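Local coordinates for RpfR (Cronobacter turicensis, PDB 6DGG), which contains a PAS domain, a compact alpha/beta sensory module, whose pocket holds lauric acid in the crystal, at residues Thr30-Glu34 with Gln35-Gly39. Residues are numbered along the deposited sequence; the frame is centred on the assembly and turned at random.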
loop_
_atom_site.group_PDB
_atom_site.type_symbol
_atom_site.label_atom_id
_atom_site.label_comp_id
_atom_site.label_asym_id
_atom_site.label_seq_id
_atom_site.Cartn_x
_atom_site.Cartn_y
_atom_site.Cartn_z
ATOM N N THR A 30 -0.401 -7.250 -9.183
ATOM C CA THR A 30 0.018 -8.324 -8.289
ATOM C C THR A 30 -0.518 -9.692 -8.664
ATOM O O THR A 30 0.039 -10.700 -8.215
ATOM C CB THR A 30 -0.435 -8.036 -6.849
ATOM O OG1 THR A 30 -1.869 -8.043 -6.790
ATOM C CG2 THR A 30 0.115 -6.704 -6.357
ATOM N N GLY A 31 -1.582 -9.759 -9.456
ATOM C CA GLY A 31 -2.246 -11.010 -9.743
ATOM C C GLY A 31 -3.140 -11.514 -8.634
ATOM O O GLY A 31 -3.614 -12.650 -8.717
ATOM N N LEU A 32 -3.396 -10.699 -7.610
ATOM C CA LEU A 32 -4.192 -11.088 -6.450
ATOM C C LEU A 32 -5.464 -10.248 -6.410
ATOM O O LEU A 32 -5.431 -9.046 -6.699
ATOM C CB LEU A 32 -3.396 -10.882 -5.144
ATOM C CG LEU A 32 -2.140 -11.755 -4.978
ATOM C CD1 LEU A 32 -1.366 -11.389 -3.715
ATOM C CD2 LEU A 32 -2.487 -13.215 -4.986
ATOM N N LYS A 33 -6.585 -10.883 -6.068
ATOM C CA LYS A 33 -7.849 -10.174 -5.952
ATOM C C LYS A 33 -7.986 -9.543 -4.572
ATOM O O LYS A 33 -7.443 -10.036 -3.576
ATOM C CB LYS A 33 -9.029 -11.122 -6.177
ATOM C CG LYS A 33 -9.048 -11.825 -7.515
ATOM C CD LYS A 33 -10.257 -12.755 -7.617
ATOM C CE LYS A 33 -10.179 -13.651 -8.850
ATOM N NZ LYS A 33 -11.284 -14.656 -8.905
ATOM N N GLU A 34 -8.747 -8.450 -4.515
ATOM C CA GLU A 34 -9.048 -7.812 -3.240
ATOM C C GLU A 34 -9.522 -8.825 -2.197
ATOM O O GLU A 34 -9.071 -8.799 -1.049
ATOM C CB GLU A 34 -10.095 -6.718 -3.443
ATOM C CG GLU A 34 -10.435 -5.971 -2.163
ATOM C CD GLU A 34 -11.313 -4.766 -2.417
ATOM O OE1 GLU A 34 -12.326 -4.933 -3.127
ATOM O OE2 GLU A 34 -11.001 -3.670 -1.899
ATOM N N GLN A 35 -10.434 -9.725 -2.576
ATOM C CA GLN A 35 -10.962 -10.685 -1.612
ATOM C C GLN A 35 -9.873 -11.600 -1.072
ATOM O O GLN A 35 -10.020 -12.146 0.026
ATOM C CB GLN A 35 -12.046 -11.543 -2.257
ATOM C CG GLN A 35 -13.378 -10.858 -2.430
ATOM C CD GLN A 35 -14.354 -11.716 -3.215
ATOM O OE1 GLN A 35 -13.952 -12.494 -4.081
ATOM N NE2 GLN A 35 -15.641 -11.587 -2.910
ATOM N N GLU A 36 -8.798 -11.809 -1.837
ATOM C CA GLU A 36 -7.727 -12.700 -1.420
ATOM C C GLU A 36 -6.756 -12.040 -0.463
ATOM O O GLU A 36 -6.000 -12.747 0.213
ATOM C CB GLU A 36 -6.893 -13.130 -2.626
ATOM C CG GLU A 36 -7.559 -14.073 -3.594
ATOM C CD GLU A 36 -6.584 -14.504 -4.664
ATOM O OE1 GLU A 36 -5.938 -15.560 -4.498
ATOM O OE2 GLU A 36 -6.424 -13.758 -5.647
ATOM N N VAL A 37 -6.719 -10.710 -0.419
ATOM C CA VAL A 37 -5.714 -9.998 0.359
ATOM C C VAL A 37 -6.291 -9.241 1.542
ATOM O O VAL A 37 -5.520 -8.801 2.406
ATOM C CB VAL A 37 -4.834 -9.080 -0.521
ATOM C CG1 VAL A 37 -4.140 -9.908 -1.595
ATOM C CG2 VAL A 37 -5.643 -7.965 -1.159
ATOM N N ILE A 38 -7.610 -9.082 1.637
ATOM C CA ILE A 38 -8.133 -8.391 2.807
ATOM C C ILE A 38 -7.784 -9.187 4.061
ATOM O O ILE A 38 -7.866 -10.426 4.094
ATOM C CB ILE A 38 -9.628 -8.046 2.678
ATOM C CG1 ILE A 38 -10.471 -9.266 2.309
ATOM C CG2 ILE A 38 -9.797 -6.922 1.646
ATOM C CD1 ILE A 38 -11.990 -8.963 2.220
ATOM N N GLY A 39 -7.350 -8.468 5.098
ATOM C CA GLY A 39 -6.871 -9.079 6.319
ATOM C C GLY A 39 -5.429 -9.537 6.279
ATOM O O GLY A 39 -4.887 -9.903 7.330
HETATM O O HOH W 1 -5.432 -14.480 -7.914
#
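At the start of the short helix 34-37 of this PAS domain, Glu36 reaches back to the chain that leads into the turn. Its OE2 takes the backbone N of Lys33 at 2.9 Å in a nearly straight bond (N-H...O 176°), met on the anti side of the carboxylate and 23° out of its plane. With CG anti to its own carbonyl carbon (chi1 -71°) and the chain extended beyond, the side chain lies across that of Leu32 at about a right angle. A water bridges Glu36 OE2 and Gly31 O, donating to both, with its oxygen 2.7 Å from Gly31 O, so OE2 is gripped twice. CB and CG of Lys33 touch Glu36 OE2, while Lys33 NZ stays 5.9 Å from it, too far for a salt bridge.

In the backbone, Lys33 O accepts from Glu36 N at 2.8 Å, the donor standing well above the carbonyl plane. Glu34 O is shared by Val37 N and Ile38 N, both at 3.1 Å, the latter nearly along the C=O axis. CG2 of Ile38 touches Glu34 O and meets CG of Glu34 at 4.0 Å. On the inner side, Val37 CG1 fits against CB and CD1 of Leu32, while the same valine touches Ile19, Phe22 and Leu45. Glu34 sends its carboxylate to Arg21 in a salt bridge and to the backbone N of Phe22, tying the turn to strand 19-22.

Before the turn, Thr30 OG1 accepts from Leu32 N (3.2 Å) in an ST turn, where Gly31 leaves helix 24-30 with positive phi. Glu36 OE2 thus accepts from the backbone N three residues earlier, near the start of the second of the helices that follow the opening hairpin of the PAS fold.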